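Alpha-glucosidase (Bacteroides thetaiotaomicron, PDB 5XFM) hydrolyses terminal sugars as a bifunctional beta-L-arabinopyranosidase and alpha-galactosidase of glycoside hydrolase family 97. Local coordinates at residues L208-G213 / C435-G440; D280-L285 / E442-N447. The protein carries 1 engineered substitution. All coordinates share one frame; numbering follows the deposited sequence.

Contact 1. Residues L208-G213 / C435-G440; sequences LVSETG and CTLPRG
Leu437 opens the contact lightly, its CD2 methyl resting 4.0 Å from Ser210 OG. Arg439 then carries most of the load. Its CG passes 3.3 Å from Glu211 O before the chain, bent at chi2 (138°), swings the guanidinium round to the Glu211 carboxylate. There NE donates to Glu211 OE2 over 2.9 Å, nearly in the guanidinium plane, and NH2 adds a weak bond to the same oxygen. OE2 thus takes both bonds, NE meeting it on its anti side and out of the carboxylate plane, with the two flat groups turned 61° apart. The third nitrogen looks back along its own segment: Arg439 NH1 reaches Thr436 OG1 at 2.7 Å and, weakly, Leu437 O, which fixes the rotation of the group. NH2 also meets Ser221 O and Tyr173 OH, the latter next in sequence to the calcium ligand Glu174. Arg439 O accepts Gly213 N at 3.0 Å. Gly440, N-cap of helix 441-444, brings its CA within 3.3 Å of Thr212 OG1, a hydroxyl bonded to Pro278 O; a CB here would collide with it. The contact joins the end of strand 206-212, in the N-terminal region related to the galactose mutarotases, to the TIM-barrel loop after strand 429-432. Glu211 is also bridged through OE1 to Arg261 and receives Ser221 N at OE2, so a carboxylate buried between two arginines is probably kept ionised, its charge shared between both.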
loop_
_atom_site.group_PDB
_atom_site.type_symbol
_atom_site.label_atom_id
_atom_site.label_comp_id
_atom_site.label_asym_id
_atom_site.label_seq_id
_atom_site.Cartn_x
_atom_site.Cartn_y
_atom_site.Cartn_z
ATOM N N LEU A 208 -6.227 12.001 4.584
ATOM C CA LEU A 208 -6.084 10.810 3.751
ATOM C C LEU A 208 -7.273 9.867 3.925
ATOM O O LEU A 208 -7.523 9.364 5.023
ATOM C CB LEU A 208 -4.798 10.070 4.094
ATOM C CG LEU A 208 -4.486 8.835 3.243
ATOM C CD1 LEU A 208 -3.997 9.204 1.835
ATOM C CD2 LEU A 208 -3.495 7.929 3.961
ATOM N N VAL A 209 -8.002 9.634 2.841
ATOM C CA VAL A 209 -9.173 8.758 2.852
ATOM C C VAL A 209 -8.822 7.367 2.328
ATOM O O VAL A 209 -8.239 7.235 1.253
ATOM C CB VAL A 209 -10.315 9.355 2.000
ATOM C CG1 VAL A 209 -11.451 8.371 1.834
ATOM C CG2 VAL A 209 -10.803 10.666 2.617
ATOM N N SER A 210 -9.154 6.328 3.088
ATOM C CA SER A 210 -8.923 4.968 2.605
ATOM C C SER A 210 -9.929 3.988 3.194
ATOM O O SER A 210 -10.963 4.392 3.712
ATOM C CB SER A 210 -7.498 4.517 2.928
ATOM O OG SER A 210 -7.112 3.441 2.089
ATOM N N GLU A 211 -9.635 2.700 3.095
ATOM C CA GLU A 211 -10.473 1.694 3.735
ATOM C C GLU A 211 -9.620 0.497 4.132
ATOM O O GLU A 211 -8.604 0.202 3.490
ATOM C CB GLU A 211 -11.615 1.257 2.809
ATOM C CG GLU A 211 -11.192 0.278 1.731
ATOM C CD GLU A 211 -12.342 -0.194 0.866
ATOM O OE1 GLU A 211 -13.495 -0.184 1.344
ATOM O OE2 GLU A 211 -12.081 -0.574 -0.300
ATOM N N THR A 212 -10.034 -0.197 5.186
ATOM C CA THR A 212 -9.302 -1.380 5.622
ATOM C C THR A 212 -10.231 -2.476 6.132
ATOM O O THR A 212 -11.404 -2.226 6.435
ATOM C CB THR A 212 -8.288 -1.028 6.722
ATOM O OG1 THR A 212 -7.456 -2.163 6.991
ATOM C CG2 THR A 212 -9.011 -0.608 7.996
ATOM N N GLY A 213 -9.691 -3.687 6.246
ATOM C CA GLY A 213 -10.460 -4.819 6.719
ATOM C C GLY A 213 -11.379 -5.363 5.649
ATOM O O GLY A 213 -12.433 -5.920 5.946
ATOM N N CYS A 435 -2.727 -6.109 -9.184
ATOM C CA CYS A 435 -3.638 -6.379 -8.079
ATOM C C CYS A 435 -4.231 -5.123 -7.473
ATOM O O CYS A 435 -3.892 -3.996 -7.854
ATOM C CB CYS A 435 -2.903 -7.158 -6.983
ATOM S SG CYS A 435 -1.481 -6.256 -6.278
ATOM N N THR A 436 -5.120 -5.333 -6.512
ATOM C CA THR A 436 -5.745 -4.230 -5.819
ATOM C C THR A 436 -4.918 -3.806 -4.617
ATOM O O THR A 436 -3.992 -4.515 -4.203
ATOM C CB THR A 436 -7.150 -4.597 -5.363
ATOM O OG1 THR A 436 -7.835 -3.428 -4.893
ATOM C CG2 THR A 436 -7.110 -5.670 -4.270
ATOM N N LEU A 437 -5.271 -2.648 -4.062
ATOM C CA LEU A 437 -4.622 -2.120 -2.872
ATOM C C LEU A 437 -4.810 -3.081 -1.705
ATOM O O LEU A 437 -5.896 -3.632 -1.537
ATOM C CB LEU A 437 -5.201 -0.747 -2.515
ATOM C CG LEU A 437 -4.620 -0.007 -1.312
ATOM C CD1 LEU A 437 -3.315 0.640 -1.733
ATOM C CD2 LEU A 437 -5.583 1.038 -0.737
ATOM N N PRO A 438 -3.749 -3.304 -0.905
ATOM C CA PRO A 438 -3.882 -4.108 0.314
ATOM C C PRO A 438 -4.668 -3.329 1.362
ATOM O O PRO A 438 -4.488 -2.118 1.492
ATOM C CB PRO A 438 -2.434 -4.331 0.752
ATOM C CG PRO A 438 -1.715 -3.133 0.227
ATOM C CD PRO A 438 -2.366 -2.826 -1.093
ATOM N N ARG A 439 -5.557 -4.000 2.076
ATOM C CA ARG A 439 -6.416 -3.291 3.011
ATOM C C ARG A 439 -6.236 -3.825 4.432
ATOM O O ARG A 439 -7.111 -4.512 4.965
ATOM C CB ARG A 439 -7.865 -3.390 2.539
ATOM C CG ARG A 439 -8.215 -2.348 1.470
ATOM C CD ARG A 439 -9.057 -2.981 0.377
ATOM N NE ARG A 439 -9.644 -2.039 -0.575
ATOM C CZ ARG A 439 -9.278 -1.929 -1.850
ATOM N NH1 ARG A 439 -8.299 -2.682 -2.331
ATOM N NH2 ARG A 439 -9.887 -1.061 -2.645
ATOM N N GLY A 440 -5.091 -3.511 5.037
ATOM C CA GLY A 440 -4.772 -4.017 6.357
ATOM C C GLY A 440 -4.341 -5.474 6.289
ATOM O O GLY A 440 -4.419 -6.200 7.279
#

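Contact 2. Residues D280-L285 / E442-N447; sequences DVVSPL and ERMYPN
Val282 and Met444 form the apolar centre, crossing at about a right angle with Val282 CG2 4.0 Å from Met444 CG. Alongside them, Leu285 CD1 lies 4.2 Å from Met444 CE and equally close to CZ of Tyr445; the leucine and the tyrosine run side by side, and the Tyr445 hydroxyl is held beyond them by Glu417. Next outward, the backbones meet where helix 441-444 ends: Leu285 N donates to Met444 O over 3.0 Å, almost straight at 169°, while Pro284 CA makes a CH...O contact with Arg443 O. The polar edge is Arg443, whose CG stands anti to the backbone N (chi1 -173°), which carries the chain past Val282 and across the Pro284 ring. Pro284 CD sits over one guanidinium face, 4.0 Å above the plane, and NE gives Val282 O a weak bond at the edge. A water hydrogen-bonds to Ser283 OG (2.6 Å) and, weakly, to Val282 O and Arg443 NH2. With an alanine in place of this arginine, Pro284 would probably lose its cover on this side and Gln84, bonded to NH1, its mate. The loop between helix 277-280 and strand 295-299 lies against Thr212 of strand 206-212 through Val282 and against helix 410-425 through Leu285 on Glu417.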
loop_
_atom_site.group_PDB
_atom_site.type_symbol
_atom_site.label_atom_id
_atom_site.label_comp_id
_atom_site.label_asym_id
_atom_site.label_seq_id
_atom_site.Cartn_x
_atom_site.Cartn_y
_atom_site.Cartn_z
ATOM N N ASP A 280 -4.967 -0.736 12.939
ATOM C CA ASP A 280 -5.547 -0.463 14.262
ATOM C C ASP A 280 -6.866 -1.189 14.515
ATOM O O ASP A 280 -7.159 -1.592 15.637
ATOM C CB ASP A 280 -5.785 1.033 14.456
ATOM C CG ASP A 280 -4.515 1.798 14.748
ATOM O OD1 ASP A 280 -3.478 1.161 15.059
ATOM O OD2 ASP A 280 -4.566 3.047 14.686
ATOM N N VAL A 281 -7.659 -1.366 13.468
ATOM C CA VAL A 281 -9.022 -1.851 13.640
ATOM C C VAL A 281 -9.289 -3.219 13.012
ATOM O O VAL A 281 -10.445 -3.606 12.848
ATOM C CB VAL A 281 -10.023 -0.826 13.064
ATOM C CG1 VAL A 281 -9.943 0.484 13.839
ATOM C CG2 VAL A 281 -9.738 -0.581 11.598
ATOM N N VAL A 282 -8.229 -3.942 12.651
ATOM C CA VAL A 282 -8.373 -5.309 12.144
ATOM C C VAL A 282 -7.565 -6.322 12.964
ATOM O O VAL A 282 -6.626 -5.958 13.674
ATOM C CB VAL A 282 -7.949 -5.409 10.654
ATOM C CG1 VAL A 282 -8.721 -4.393 9.825
ATOM C CG2 VAL A 282 -6.450 -5.190 10.498
ATOM N N SER A 283 -7.921 -7.598 12.833
ATOM C CA SER A 283 -7.233 -8.676 13.541
ATOM C C SER A 283 -6.893 -9.819 12.586
ATOM O O SER A 283 -7.542 -9.965 11.552
ATOM C CB SER A 283 -8.103 -9.187 14.699
ATOM O OG SER A 283 -8.626 -8.100 15.446
ATOM N N PRO A 284 -5.874 -10.632 12.928
ATOM C CA PRO A 284 -5.539 -11.818 12.128
ATOM C C PRO A 284 -6.727 -12.756 11.952
ATOM O O PRO A 284 -7.476 -12.985 12.901
ATOM C CB PRO A 284 -4.428 -12.485 12.942
ATOM C CG PRO A 284 -3.755 -11.353 13.633
ATOM C CD PRO A 284 -4.854 -10.366 13.960
ATOM N N LEU A 285 -6.890 -13.289 10.747
ATOM C CA LEU A 285 -8.002 -14.185 10.443
ATOM C C LEU A 285 -7.598 -15.650 10.598
ATOM O O LEU A 285 -8.449 -16.542 10.571
ATOM C CB LEU A 285 -8.528 -13.919 9.036
ATOM C CG LEU A 285 -9.279 -12.584 8.929
ATOM C CD1 LEU A 285 -9.478 -12.171 7.479
ATOM C CD2 LEU A 285 -10.612 -12.637 9.676
ATOM N N GLU A 442 -1.486 -7.162 6.032
ATOM C CA GLU A 442 -0.358 -7.688 6.811
ATOM C C GLU A 442 -0.826 -8.277 8.145
ATOM O O GLU A 442 -0.367 -9.345 8.566
ATOM C CB GLU A 442 0.685 -6.593 7.085
ATOM C CG GLU A 442 1.467 -6.083 5.868
ATOM C CD GLU A 442 0.831 -4.866 5.217
ATOM O OE1 GLU A 442 -0.375 -4.628 5.453
ATOM O OE2 GLU A 442 1.542 -4.139 4.484
ATOM N N ARG A 443 -1.746 -7.581 8.806
ATOM C CA ARG A 443 -2.275 -8.053 10.071
ATOM C C ARG A 443 -3.299 -9.150 9.835
ATOM O O ARG A 443 -3.311 -10.152 10.546
ATOM C CB ARG A 443 -2.903 -6.910 10.868
ATOM C CG ARG A 443 -3.321 -7.320 12.268
ATOM C CD ARG A 443 -3.221 -6.158 13.231
ATOM N NE ARG A 443 -3.624 -6.548 14.580
ATOM C CZ ARG A 443 -2.796 -7.107 15.460
ATOM N NH1 ARG A 443 -1.532 -7.349 15.120
ATOM N NH2 ARG A 443 -3.228 -7.432 16.674
ATOM N N MET A 444 -4.168 -8.958 8.848
ATOM C CA MET A 444 -5.198 -9.948 8.574
ATOM C C MET A 444 -4.621 -11.309 8.154
ATOM O O MET A 444 -5.171 -12.348 8.528
ATOM C CB MET A 444 -6.161 -9.422 7.515
ATOM C CG MET A 444 -6.974 -8.242 8.006
ATOM S SD MET A 444 -7.637 -7.190 6.712
ATOM C CE MET A 444 -8.912 -8.242 6.024
ATOM N N TYR A 445 -3.511 -11.299 7.408
ATOM C CA TYR A 445 -2.902 -12.531 6.875
ATOM C C TYR A 445 -1.411 -12.677 7.212
ATOM O O TYR A 445 -0.572 -11.982 6.638
ATOM C CB TYR A 445 -3.074 -12.585 5.356
ATOM C CG TYR A 445 -4.494 -12.364 4.890
ATOM C CD1 TYR A 445 -5.423 -13.396 4.911
ATOM C CD2 TYR A 445 -4.909 -11.112 4.443
ATOM C CE1 TYR A 445 -6.724 -13.192 4.486
ATOM C CE2 TYR A 445 -6.196 -10.901 4.022
ATOM C CZ TYR A 445 -7.102 -11.939 4.044
ATOM O OH TYR A 445 -8.393 -11.719 3.621
ATOM N N PRO A 446 -1.077 -13.624 8.105
ATOM C CA PRO A 446 0.288 -13.850 8.610
ATOM C C PRO A 446 1.333 -14.092 7.521
ATOM O O PRO A 446 2.504 -13.779 7.738
ATOM C CB PRO A 446 0.139 -15.107 9.478
ATOM C CG PRO A 446 -1.299 -15.135 9.871
ATOM C CD PRO A 446 -2.057 -14.535 8.721
ATOM N N ASN A 447 0.925 -14.640 6.380
ATOM C CA ASN A 447 1.877 -14.970 5.315
ATOM C C ASN A 447 1.852 -13.987 4.142
ATOM O O ASN A 447 2.510 -14.197 3.128
ATOM C CB ASN A 447 1.633 -16.397 4.807
ATOM C CG ASN A 447 0.200 -16.626 4.351
ATOM O OD1 ASN A 447 -0.754 -16.147 4.973
ATOM N ND2 ASN A 447 0.044 -17.377 3.275
HETATM O O HOH W 1 -6.587 -7.284 16.807
#

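How the contacts relate
From the N terminus come 208-213, at the end of a sandwich strand, and 280-285, on the linker into the barrel; contact 1 then closes a loop of 221 residues at 435-440, and contact 2 one of 156 residues at 442-447. The segments alternate, so the two loops cross, neither nesting in the other. Their later halves lie around one short helix, 441-444, its N-terminal approach serving contact 1 and its C-terminal end contact 2. The contacts touch directly, Gly213 CA packing 3.6 Å from Val282 CG1, and together tie sandwich, linker and barrel at one seam.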